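Local coordinates for protein Baccell_00875 (Bacteroides cellulosilyticus DSM 14838, PDB 5NO8) that probably acts as a polysaccharide lyase that removes L-rhamnose caps, likely linked to glucuronic acid, from complex arabinogalactan proteins, at residues D194-N199 / D221-L226; D141-T146 / I217-L222. All coordinates share one frame; numbering follows the deposited sequence.

Strand 217-221 and the residues just after it face two partners. In contact 2 the strand pairs with 141-146; in contact 1 its last residue and the following bend, 221-226, receive the chain of 194-199. Asp221 and Leu222 belong to both, and the two centres lie about 10 Å apart. The joins are specific: Asp224 OD1 probably accepts a hydrogen bond from Asp141 N at 3.0 Å, CD1 of Ile197 packs on CB of Leu220 at 3.9 Å, and one water bonds to Arg198 NH2, Asp224 OD1, Leu222 O and Val142 N. Both lie in the beta-rich N-terminal part, where a loop from strand 187-194 of one sheet passes into strand 199-203 of its neighbour.

Contact 1. Residues D194-N199 / D221-L226; sequences DGAIRN and DLPDLL
Arg198 bonds twice to the chain of 221-226. Its backbone N gives a hydrogen bond to Asp221 O at 2.8 Å; the side chain runs extended from CG to NE, and NE reaches Leu222 O at 3.0 Å. This second bond is bent, 131° at the hydrogen, with the oxygen tilted out of the guanidinium plane. A water finishes the job: it accepts from Arg198 NH2 and donates to both Leu222 O and Asp224 OD1, the last at 2.7 Å. Asp224 OD1 also takes the backbone N-H of Asp141, and its ion pair with Arg198 NH2 is long. Here the chain enters strand 199-203, and Asn199 with Asp221 forms an antiparallel hydrogen-bonded pair, Asp221 N donating to Asn199 O at 2.9 Å. Asp221 turns its carboxylate almost parallel to the guanidinium, 6° apart, and CB lies over the centre of that group's face; the opposite charges probably attract, though no N-H points at OD2. Tyr663 adds a cation-pi contact to Arg198. Ala196 O is buried against CD of Pro223 at 3.4 Å and has no hydrogen-bonding partner in the model.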
loop_
_atom_site.group_PDB
_atom_site.type_symbol
_atom_site.label_atom_id
_atom_site.label_comp_id
_atom_site.label_asym_id
_atom_site.label_seq_id
_atom_site.Cartn_x
_atom_site.Cartn_y
_atom_site.Cartn_z
ATOM N N ASP A 194 26.758 4.355 -3.068
ATOM C CA ASP A 194 27.333 5.625 -3.445
ATOM C C ASP A 194 26.263 6.365 -4.241
ATOM O O ASP A 194 25.475 5.744 -4.935
ATOM C CB ASP A 194 28.627 5.427 -4.262
ATOM C CG ASP A 194 29.440 6.709 -4.401
ATOM O OD1 ASP A 194 29.324 7.625 -3.549
ATOM O OD2 ASP A 194 30.233 6.808 -5.356
ATOM N N GLY A 195 26.234 7.686 -4.122
ATOM C CA GLY A 195 25.171 8.498 -4.721
ATOM C C GLY A 195 23.858 8.310 -3.973
ATOM O O GLY A 195 23.860 7.970 -2.783
ATOM N N ALA A 196 22.752 8.554 -4.653
ATOM C CA ALA A 196 21.442 8.610 -4.008
ATOM C C ALA A 196 20.308 8.271 -4.949
ATOM O O ALA A 196 20.418 8.446 -6.168
ATOM C CB ALA A 196 21.221 9.986 -3.407
ATOM N N ILE A 197 19.216 7.793 -4.364
ATOM C CA ILE A 197 17.954 7.634 -5.077
ATOM C C ILE A 197 16.938 8.500 -4.336
ATOM O O ILE A 197 16.728 8.344 -3.124
ATOM C CB ILE A 197 17.497 6.165 -5.162
ATOM C CG1 ILE A 197 18.447 5.338 -6.023
ATOM C CG2 ILE A 197 16.061 6.040 -5.693
ATOM C CD1 ILE A 197 18.560 5.798 -7.462
ATOM N N ARG A 198 16.336 9.432 -5.065
ATOM C CA ARG A 198 15.422 10.414 -4.481
ATOM C C ARG A 198 13.945 10.068 -4.608
ATOM O O ARG A 198 13.117 10.625 -3.905
ATOM C CB ARG A 198 15.669 11.802 -5.059
ATOM C CG ARG A 198 15.223 11.924 -6.498
ATOM C CD ARG A 198 14.843 13.311 -6.977
ATOM N NE ARG A 198 14.688 13.235 -8.448
ATOM C CZ ARG A 198 13.542 13.063 -9.123
ATOM N NH1 ARG A 198 12.359 12.993 -8.508
ATOM N NH2 ARG A 198 13.569 12.978 -10.470
ATOM N N ASN A 199 13.596 9.213 -5.566
ATOM C CA ASN A 199 12.209 8.840 -5.780
ATOM C C ASN A 199 12.154 7.672 -6.749
ATOM O O ASN A 199 13.181 7.110 -7.105
ATOM C CB ASN A 199 11.403 10.031 -6.348
ATOM C CG ASN A 199 10.015 10.103 -5.752
ATOM O OD1 ASN A 199 9.365 9.085 -5.625
ATOM N ND2 ASN A 199 9.576 11.317 -5.352
ATOM N N ASP A 221 14.732 7.009 -9.498
ATOM C CA ASP A 221 15.153 8.359 -9.836
ATOM C C ASP A 221 16.369 8.812 -9.055
ATOM O O ASP A 221 16.380 8.768 -7.833
ATOM C CB ASP A 221 14.029 9.363 -9.583
ATOM C CG ASP A 221 12.800 9.097 -10.418
ATOM O OD1 ASP A 221 12.939 8.904 -11.650
ATOM O OD2 ASP A 221 11.690 9.093 -9.860
ATOM N N LEU A 222 17.377 9.265 -9.777
ATOM C CA LEU A 222 18.549 9.888 -9.208
ATOM C C LEU A 222 18.197 11.351 -8.898
ATOM O O LEU A 222 17.182 11.880 -9.400
ATOM C CB LEU A 222 19.728 9.840 -10.211
ATOM C CG LEU A 222 20.439 8.504 -10.320
ATOM C CD1 LEU A 222 19.555 7.424 -10.904
ATOM C CD2 LEU A 222 21.740 8.662 -11.125
ATOM N N PRO A 223 19.036 12.025 -8.095
ATOM C CA PRO A 223 18.850 13.459 -7.966
ATOM C C PRO A 223 18.957 14.171 -9.310
ATOM O O PRO A 223 19.657 13.685 -10.220
ATOM C CB PRO A 223 20.009 13.893 -7.043
ATOM C CG PRO A 223 20.457 12.629 -6.381
ATOM C CD PRO A 223 20.257 11.571 -7.405
ATOM N N ASP A 224 18.281 15.309 -9.442
ATOM C CA ASP A 224 18.569 16.187 -10.562
ATOM C C ASP A 224 20.019 16.675 -10.408
ATOM O O ASP A 224 20.492 16.881 -9.292
ATOM C CB ASP A 224 17.565 17.330 -10.637
ATOM C CG ASP A 224 16.140 16.858 -11.026
ATOM O OD1 ASP A 224 15.894 15.797 -11.683
ATOM O OD2 ASP A 224 15.204 17.619 -10.695
ATOM N N LEU A 225 20.725 16.818 -11.525
ATOM C CA LEU A 225 22.179 17.013 -11.516
ATOM C C LEU A 225 22.552 18.269 -12.308
ATOM O O LEU A 225 21.815 18.715 -13.220
ATOM C CB LEU A 225 22.910 15.806 -12.142
ATOM C CG LEU A 225 22.633 14.406 -11.594
ATOM C CD1 LEU A 225 23.289 13.303 -12.395
ATOM C CD2 LEU A 225 23.090 14.366 -10.154
ATOM N N LEU A 226 23.694 18.831 -11.941
ATOM C CA LEU A 226 24.320 19.887 -12.720
ATOM C C LEU A 226 25.764 19.444 -12.888
ATOM O O LEU A 226 26.456 19.276 -11.881
ATOM C CB LEU A 226 24.219 21.226 -11.981
ATOM C CG LEU A 226 24.807 22.468 -12.655
ATOM C CD1 LEU A 226 24.356 22.654 -14.048
ATOM C CD2 LEU A 226 24.435 23.718 -11.874
HETATM O O HOH W 1 16.335 13.157 -11.568
#

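Contact 2. Residues D141-T146 / I217-L222; sequences DVAVYT and IIALDL
Leu220 O is gripped by two neighbours on the facing strand: Val144 N donates a hydrogen bond to it at 3.0 Å, and Ala143 CA lies 3.1 Å from Leu220 O in a CA-H...O contact. This is twisted antiparallel beta pairing between strands 137-145 and 217-221, the strand directions 139° apart. Val144 and Leu220 make the hydrogen-bonded pair, flanked by the non-hydrogen-bonded pairs Ala143 with Asp221 and Tyr145 with Ala219. Leu220 N returns a bond to Val144 O, and Leu222 N and Thr146 N extend the pattern to Val142 O and Ile218 O. A water accepts from Val142 N, next to the bond from Leu222 N.

The two faces of the sheet differ. Val144 and Leu220 lie on the one covered by Trp237 of strand 232-242, which belongs to a second antiparallel sheet, so their side chains pack between the two sheets. There Leu220 crosses Thr146 at about a right angle, its CD1 lying 3.9 Å from the Thr146 methyl CG2. With Leu220 cut back to an alanine, a gap is likely to open beneath Trp237 and the Thr146 methyl to lose its apolar neighbour across the pair.

On the other face Ala143, Ala219, Tyr145 and Asp221 line up. The alanine CB atoms touch at 4.0 Å, and the Tyr145 ring reaches Ala219 CB through CD1 at 3.9 Å, while Tyr70 meets that ring edge-to-face. Asp221 OD1 rests against Ala143 CB at 3.3 Å.

Thr146 closes the contact with a hydroxyl in apolar surroundings. Its chi1 of 59° sets OG1 between the backbone N and the carbonyl carbon; buried there with no polar partner in the model, OG1 sits 3.4 Å from Leu220 CG and 3.5 Å from Ile218 CG2.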
loop_
_atom_site.group_PDB
_atom_site.type_symbol
_atom_site.label_atom_id
_atom_site.label_comp_id
_atom_site.label_asym_id
_atom_site.label_seq_id
_atom_site.Cartn_x
_atom_site.Cartn_y
_atom_site.Cartn_z
ATOM N N ASP A 141 15.057 14.514 -14.211
ATOM C CA ASP A 141 14.349 13.239 -14.386
ATOM C C ASP A 141 15.293 12.160 -14.920
ATOM O O ASP A 141 15.065 11.528 -15.959
ATOM C CB ASP A 141 13.115 13.435 -15.271
ATOM C CG ASP A 141 11.918 13.948 -14.476
ATOM O OD1 ASP A 141 12.159 14.636 -13.443
ATOM O OD2 ASP A 141 10.752 13.618 -14.837
ATOM N N VAL A 142 16.349 11.982 -14.165
ATOM C CA VAL A 142 17.383 10.986 -14.436
ATOM C C VAL A 142 16.946 9.711 -13.704
ATOM O O VAL A 142 16.682 9.756 -12.508
ATOM C CB VAL A 142 18.752 11.421 -13.872
ATOM C CG1 VAL A 142 19.829 10.388 -14.232
ATOM C CG2 VAL A 142 19.107 12.815 -14.361
ATOM N N ALA A 143 16.853 8.594 -14.421
ATOM C CA ALA A 143 16.376 7.351 -13.796
ATOM C C ALA A 143 16.974 6.122 -14.438
ATOM O O ALA A 143 17.343 6.150 -15.597
ATOM C CB ALA A 143 14.853 7.278 -13.811
ATOM N N VAL A 144 17.117 5.063 -13.635
ATOM C CA VAL A 144 17.577 3.773 -14.115
ATOM C C VAL A 144 16.395 2.812 -13.964
ATOM O O VAL A 144 15.779 2.715 -12.885
ATOM C CB VAL A 144 18.786 3.273 -13.315
ATOM C CG1 VAL A 144 19.216 1.865 -13.746
ATOM C CG2 VAL A 144 19.944 4.233 -13.433
ATOM N N TYR A 145 16.078 2.074 -15.026
ATOM C CA TYR A 145 15.062 1.029 -14.921
ATOM C C TYR A 145 15.538 -0.119 -14.036
ATOM O O TYR A 145 16.659 -0.609 -14.186
ATOM C CB TYR A 145 14.697 0.479 -16.295
ATOM C CG TYR A 145 14.048 1.458 -17.195
ATOM C CD1 TYR A 145 12.818 2.015 -16.871
ATOM C CD2 TYR A 145 14.638 1.820 -18.390
ATOM C CE1 TYR A 145 12.191 2.922 -17.715
ATOM C CE2 TYR A 145 14.029 2.707 -19.242
ATOM C CZ TYR A 145 12.794 3.242 -18.928
ATOM O OH TYR A 145 12.209 4.134 -19.805
ATOM N N THR A 146 14.670 -0.528 -13.101
ATOM C CA THR A 146 14.915 -1.661 -12.209
ATOM C C THR A 146 13.614 -2.465 -12.212
ATOM O O THR A 146 12.790 -2.344 -11.287
ATOM C CB THR A 146 15.326 -1.226 -10.786
ATOM O OG1 THR A 146 14.291 -0.414 -10.224
ATOM C CG2 THR A 146 16.659 -0.483 -10.787
ATOM N N ILE A 217 6.480 -1.201 -14.470
ATOM C CA ILE A 217 7.933 -1.172 -14.578
ATOM C C ILE A 217 8.470 -0.050 -13.706
ATOM O O ILE A 217 8.175 1.089 -13.958
ATOM C CB ILE A 217 8.401 -0.946 -16.020
ATOM C CG1 ILE A 217 7.868 -2.050 -16.956
ATOM C CG2 ILE A 217 9.930 -0.858 -16.104
ATOM C CD1 ILE A 217 8.252 -3.456 -16.588
ATOM N N ILE A 218 9.282 -0.405 -12.730
ATOM C CA ILE A 218 9.859 0.562 -11.770
ATOM C C ILE A 218 11.113 1.208 -12.365
ATOM O O ILE A 218 11.952 0.515 -12.932
ATOM C CB ILE A 218 10.204 -0.144 -10.447
ATOM C CG1 ILE A 218 8.906 -0.640 -9.767
ATOM C CG2 ILE A 218 11.022 0.757 -9.526
ATOM C CD1 ILE A 218 9.085 -1.825 -8.861
ATOM N N ALA A 219 11.229 2.534 -12.232
ATOM C CA ALA A 219 12.443 3.277 -12.532
ATOM C C ALA A 219 12.875 4.039 -11.274
ATOM O O ALA A 219 12.070 4.737 -10.675
ATOM C CB ALA A 219 12.232 4.254 -13.678
ATOM N N LEU A 220 14.112 3.859 -10.854
ATOM C CA LEU A 220 14.625 4.572 -9.680
ATOM C C LEU A 220 15.204 5.928 -10.123
ATOM O O LEU A 220 16.088 5.974 -10.996
ATOM C CB LEU A 220 15.663 3.720 -8.956
ATOM C CG LEU A 220 15.146 2.371 -8.434
ATOM C CD1 LEU A 220 16.217 1.693 -7.622
ATOM C CD2 LEU A 220 13.865 2.457 -7.596
ATOM N N ASP A 221 14.732 7.009 -9.498
ATOM C CA ASP A 221 15.153 8.359 -9.836
ATOM C C ASP A 221 16.369 8.812 -9.055
ATOM O O ASP A 221 16.380 8.768 -7.833
ATOM C CB ASP A 221 14.029 9.363 -9.583
ATOM C CG ASP A 221 12.800 9.097 -10.418
ATOM O OD1 ASP A 221 12.939 8.904 -11.650
ATOM O OD2 ASP A 221 11.690 9.093 -9.860
ATOM N N LEU A 222 17.377 9.265 -9.777
ATOM C CA LEU A 222 18.549 9.888 -9.208
ATOM C C LEU A 222 18.197 11.351 -8.898
ATOM O O LEU A 222 17.182 11.880 -9.400
ATOM C CB LEU A 222 19.728 9.840 -10.211
ATOM C CG LEU A 222 20.439 8.504 -10.320
ATOM C CD1 LEU A 222 19.555 7.424 -10.904
ATOM C CD2 LEU A 222 21.740 8.662 -11.125
HETATM O O HOH W 1 16.335 13.157 -11.568
#